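Local coordinates for protein probable CoA-transferase alpha subunit (Rhodococcus jostii, PDB 6COJ) that binds a coenzyme A thioester with a spirolactone acyl group and is probably the alpha subunit of a CoA-transferase-like enzyme, at residues A[28-31]-A[32-36]; A[264-267]-A[268-271]. The protein carries 1 engineered substitution. All coordinates share one frame; numbering follows the deposited sequence. Where two conformers were deposited one is given.

Contact 1 (28-31 with 32-36) belongs to the approach to the central parallel sheet, whereas contact 2 (264-267 with 268-271) lies in the first turns of helix 265-274. They share no secondary-structure element; their centres are 29 Å apart, and the nearest atoms about 16 Å. Both are partly buried, each with three buried residues. In contact 1 these are aliphatic or sulfur-bearing and sit against sheet strands, while arginine and serine remain exposed. Contact 2 buries two aromatic rings and a glutamine, with K266 exposed and the other charged residues partly so. A single turn bond and a weak N-H to sulfur bond join the halves of contact 1; consecutive helical bonds join those of contact 2.

Contact 1. Residues A[28-31]-A[32-36]; sequences GELR and SGMTI
R31 and M34 carry most of this local contact, their side chains running alongside each other in the same direction, with L30 meeting the sulfur end of the methionine. The backbone between them makes a type II turn, closed by M34 N donating to R31 O over 3.2 Å. G33 occupies the third position of the turn with a positive phi (88°), while S32, in the second, has its hydroxyl hydrogen-bonded to T60 N. From the far side of the turn M34 doubles back over the preceding chain. Its side chain is fully extended beyond CG, which carries SD to within 3.4 Å of R31 N, where it accepts a weak hydrogen bond. The methyl CE continues past this point to lie 3.8 Å from E29 O, and L30 CD2 packs on SD at 4.0 Å, the two side chains crossing at about a right angle. The R31 chain, running the same way as M34, bends at chi2 (-72°) and lies back along its own segment. There NH2 bridges two carbonyls, G28 O at 2.7 Å and L30 O at 3.0 Å. Both oxygens lie close to the guanidinium plane, although NH2 sits well out of each carbonyl plane; the paired bonds should limit rotation of the group. On the buried side, L30 CD1 meets I36 CD1 at 4.0 Å, and L30 also packs on A179 of the adjacent strand 177-184 and F214 of strand 213-217, next beyond it. The loop containing this turn links helix 23-28 to strand 35-38, a central strand of the Rossmann-like parallel sheet of the CoA-transferase fold.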
loop_
_atom_site.group_PDB
_atom_site.type_symbol
_atom_site.label_atom_id
_atom_site.label_comp_id
_atom_site.label_asym_id
_atom_site.label_seq_id
_atom_site.Cartn_x
_atom_site.Cartn_y
_atom_site.Cartn_z
ATOM N N GLY A 28 -26.110 -7.449 -16.317
ATOM C CA GLY A 28 -26.421 -8.743 -16.905
ATOM C C GLY A 28 -25.355 -9.803 -16.680
ATOM O O GLY A 28 -25.633 -10.995 -16.856
ATOM N N GLU A 29 -24.135 -9.397 -16.329
ATOM C CA GLU A 29 -23.066 -10.320 -15.969
ATOM C C GLU A 29 -23.098 -10.716 -14.502
ATOM O O GLU A 29 -22.355 -11.621 -14.100
ATOM C CB GLU A 29 -21.700 -9.692 -16.268
ATOM C CG GLU A 29 -21.409 -9.495 -17.742
ATOM C CD GLU A 29 -21.581 -10.772 -18.533
ATOM O OE1 GLU A 29 -22.473 -10.821 -19.406
ATOM O OE2 GLU A 29 -20.831 -11.736 -18.273
ATOM N N LEU A 30 -23.911 -10.044 -13.693
ATOM C CA LEU A 30 -24.040 -10.360 -12.280
ATOM C C LEU A 30 -25.145 -11.388 -12.078
ATOM O O LEU A 30 -25.999 -11.597 -12.943
ATOM C CB LEU A 30 -24.346 -9.095 -11.481
ATOM C CG LEU A 30 -23.372 -7.941 -11.722
ATOM C CD1 LEU A 30 -23.834 -6.717 -10.945
ATOM C CD2 LEU A 30 -21.934 -8.333 -11.336
ATOM N N ARG A 31 -25.109 -12.046 -10.924
ATOM C CA ARG A 31 -26.069 -13.090 -10.614
ATOM C C ARG A 31 -26.505 -12.953 -9.166
ATOM O O ARG A 31 -25.730 -12.522 -8.307
ATOM C CB ARG A 31 -25.467 -14.488 -10.806
ATOM C CG ARG A 31 -24.912 -14.756 -12.192
ATOM C CD ARG A 31 -26.035 -14.916 -13.201
ATOM N NE ARG A 31 -25.538 -15.335 -14.508
ATOM C CZ ARG A 31 -25.287 -14.504 -15.512
ATOM N NH1 ARG A 31 -24.835 -14.974 -16.667
ATOM N NH2 ARG A 31 -25.498 -13.205 -15.366
ATOM N N SER A 32 -27.753 -13.335 -8.903
ATOM C CA SER A 32 -28.226 -13.369 -7.531
ATOM C C SER A 32 -27.310 -14.262 -6.703
ATOM O O SER A 32 -26.777 -15.261 -7.197
ATOM C CB SER A 32 -29.670 -13.878 -7.478
ATOM O OG SER A 32 -30.546 -12.951 -8.106
ATOM N N GLY A 33 -27.108 -13.882 -5.447
ATOM C CA GLY A 33 -26.254 -14.630 -4.550
ATOM C C GLY A 33 -24.794 -14.249 -4.584
ATOM O O GLY A 33 -24.017 -14.788 -3.787
ATOM N N MET A 34 -24.394 -13.338 -5.467
ATOM C CA MET A 34 -22.993 -12.955 -5.552
ATOM C C MET A 34 -22.580 -12.131 -4.346
ATOM O O MET A 34 -23.395 -11.455 -3.707
ATOM C CB MET A 34 -22.740 -12.114 -6.800
ATOM C CG MET A 34 -22.432 -12.928 -8.018
ATOM S SD MET A 34 -22.054 -11.825 -9.380
ATOM C CE MET A 34 -21.590 -13.007 -10.642
ATOM N N THR A 35 -21.289 -12.200 -4.040
ATOM C CA THR A 35 -20.642 -11.229 -3.171
ATOM C C THR A 35 -20.093 -10.115 -4.058
ATOM O O THR A 35 -19.271 -10.372 -4.949
ATOM C CB THR A 35 -19.528 -11.910 -2.381
ATOM O OG1 THR A 35 -20.101 -12.889 -1.512
ATOM C CG2 THR A 35 -18.768 -10.897 -1.546
ATOM N N ILE A 36 -20.570 -8.888 -3.841
ATOM C CA ILE A 36 -20.215 -7.750 -4.680
ATOM C C ILE A 36 -19.603 -6.662 -3.808
ATOM O O ILE A 36 -20.190 -6.270 -2.792
ATOM C CB ILE A 36 -21.435 -7.211 -5.449
ATOM C CG1 ILE A 36 -22.036 -8.328 -6.305
ATOM C CG2 ILE A 36 -21.044 -6.001 -6.311
ATOM C CD1 ILE A 36 -23.186 -7.874 -7.187
#

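Contact 2. Residues A[264-267]-A[268-271]; sequences DEKF and QRHY
Q268 follows directly on the N-terminal turn of helix 265-274, and its backbone N donates to D264 O across 2.9 Å in a nearly straight bond (164°). With CG opposite the backbone N (chi1 -180°) and the chain extended beyond it, the terminal amide reaches S43 through OE1 and L91 O through NE2. Next, R269 N donates to E265 O at 3.0 Å. The R269 side chain bends at chi3 and swings back over the same carbonyl, laying one face of the guanidinium above E265 O, which sits 3.8 Å from its plane. K266 runs alongside, with CE at the guanidinium edge, in its plane and only 3.0 Å from R269 NH2, and K266 NZ comes within 4.0 Å of R269 NH2, a pair of like charges. The E265 carboxylate, paired with R263 and S93, has OE2 4.7 Å from R269 NH1 and may ease this repulsion. The helix start is N-capped by D264, whose OD1 accepts from F267 N at 3.1 Å, approached from above the carboxylate plane, while OD2 is bonded to H253. H270 N then donates to K266 O, and the H270 ring lies obliquely to that of F267, centroids 5.9 Å apart. F267 itself is wedged against helix 293-306, its ring meeting F303 edge-to-face. Y271 N completes the series by donating to F267 O; a chi1 of 154°, roughly trans to the backbone N, takes the phenol away from segment 264-267, and its OH is hydrogen-bonded to D98.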
loop_
_atom_site.group_PDB
_atom_site.type_symbol
_atom_site.label_atom_id
_atom_site.label_comp_id
_atom_site.label_asym_id
_atom_site.label_seq_id
_atom_site.Cartn_x
_atom_site.Cartn_y
_atom_site.Cartn_z
ATOM N N ASP A 264 -24.652 16.400 -4.786
ATOM C CA ASP A 264 -25.930 17.095 -4.951
ATOM C C ASP A 264 -26.635 17.026 -3.605
ATOM O O ASP A 264 -27.413 16.111 -3.336
ATOM C CB ASP A 264 -26.754 16.448 -6.054
ATOM C CG ASP A 264 -27.997 17.248 -6.396
ATOM O OD1 ASP A 264 -28.436 18.091 -5.579
ATOM O OD2 ASP A 264 -28.534 17.036 -7.500
ATOM N N GLU A 265 -26.319 17.998 -2.738
ATOM C CA GLU A 265 -26.789 17.956 -1.355
ATOM C C GLU A 265 -28.307 18.038 -1.281
ATOM O O GLU A 265 -28.941 17.305 -0.509
ATOM C CB GLU A 265 -26.154 19.097 -0.552
ATOM C CG GLU A 265 -24.625 19.058 -0.470
ATOM C CD GLU A 265 -24.116 18.019 0.505
ATOM O OE1 GLU A 265 -22.882 17.846 0.596
ATOM O OE2 GLU A 265 -24.945 17.375 1.177
ATOM N N LYS A 266 -28.909 18.926 -2.080
ATOM C CA LYS A 266 -30.360 19.066 -2.073
ATOM C C LYS A 266 -31.041 17.773 -2.505
ATOM O O LYS A 266 -32.057 17.373 -1.923
ATOM C CB LYS A 266 -30.771 20.235 -2.972
ATOM C CG LYS A 266 -30.596 21.623 -2.340
ATOM C CD LYS A 266 -29.212 22.201 -2.564
ATOM C CE LYS A 266 -28.721 22.998 -1.365
ATOM N NZ LYS A 266 -27.275 23.348 -1.422
ATOM N N PHE A 267 -30.493 17.094 -3.519
ATOM C CA PHE A 267 -31.130 15.862 -3.965
ATOM C C PHE A 267 -30.923 14.735 -2.969
ATOM O O PHE A 267 -31.822 13.911 -2.767
ATOM C CB PHE A 267 -30.673 15.433 -5.357
ATOM C CG PHE A 267 -31.538 14.352 -5.939
ATOM C CD1 PHE A 267 -32.755 14.671 -6.524
ATOM C CD2 PHE A 267 -31.177 13.021 -5.840
ATOM C CE1 PHE A 267 -33.575 13.683 -7.029
ATOM C CE2 PHE A 267 -31.994 12.025 -6.348
ATOM C CZ PHE A 267 -33.202 12.359 -6.941
ATOM N N GLN A 268 -29.743 14.657 -2.352
ATOM C CA GLN A 268 -29.553 13.628 -1.336
ATOM C C GLN A 268 -30.529 13.813 -0.183
ATOM O O GLN A 268 -31.081 12.836 0.332
ATOM C CB GLN A 268 -28.116 13.596 -0.829
ATOM C CG GLN A 268 -27.932 12.520 0.222
ATOM C CD GLN A 268 -26.486 12.261 0.530
ATOM O OE1 GLN A 268 -25.829 11.495 -0.164
ATOM N NE2 GLN A 268 -25.993 12.881 1.583
ATOM N N ARG A 269 -30.758 15.061 0.228
ATOM C CA ARG A 269 -31.781 15.325 1.235
ATOM C C ARG A 269 -33.146 14.829 0.785
ATOM O O ARG A 269 -33.898 14.264 1.586
ATOM C CB ARG A 269 -31.827 16.809 1.588
ATOM C CG ARG A 269 -30.732 17.225 2.540
ATOM C CD ARG A 269 -30.959 18.613 3.101
ATOM N NE ARG A 269 -30.909 19.652 2.083
ATOM C CZ ARG A 269 -29.812 20.328 1.763
ATOM N NH1 ARG A 269 -28.656 20.057 2.361
ATOM N NH2 ARG A 269 -29.867 21.266 0.832
ATOM N N HIS A 270 -33.481 15.023 -0.495
ATOM C CA HIS A 270 -34.767 14.555 -1.008
ATOM C C HIS A 270 -34.852 13.032 -0.993
ATOM O O HIS A 270 -35.895 12.463 -0.642
ATOM C CB HIS A 270 -34.992 15.100 -2.420
ATOM C CG HIS A 270 -36.303 14.700 -3.024
ATOM N ND1 HIS A 270 -37.512 15.139 -2.533
ATOM C CD2 HIS A 270 -36.589 13.906 -4.080
ATOM C CE1 HIS A 270 -38.490 14.630 -3.257
ATOM N NE2 HIS A 270 -37.958 13.877 -4.201
ATOM N N TYR A 271 -33.763 12.353 -1.366
ATOM C CA TYR A 271 -33.712 10.899 -1.252
ATOM C C TYR A 271 -33.996 10.451 0.178
ATOM O O TYR A 271 -34.842 9.578 0.417
ATOM C CB TYR A 271 -32.340 10.394 -1.731
ATOM C CG TYR A 271 -31.914 9.073 -1.126
ATOM C CD1 TYR A 271 -32.439 7.867 -1.586
ATOM C CD2 TYR A 271 -30.990 9.031 -0.087
ATOM C CE1 TYR A 271 -32.055 6.656 -1.024
ATOM C CE2 TYR A 271 -30.603 7.825 0.484
ATOM C CZ TYR A 271 -31.136 6.641 0.009
ATOM O OH TYR A 271 -30.753 5.443 0.561
#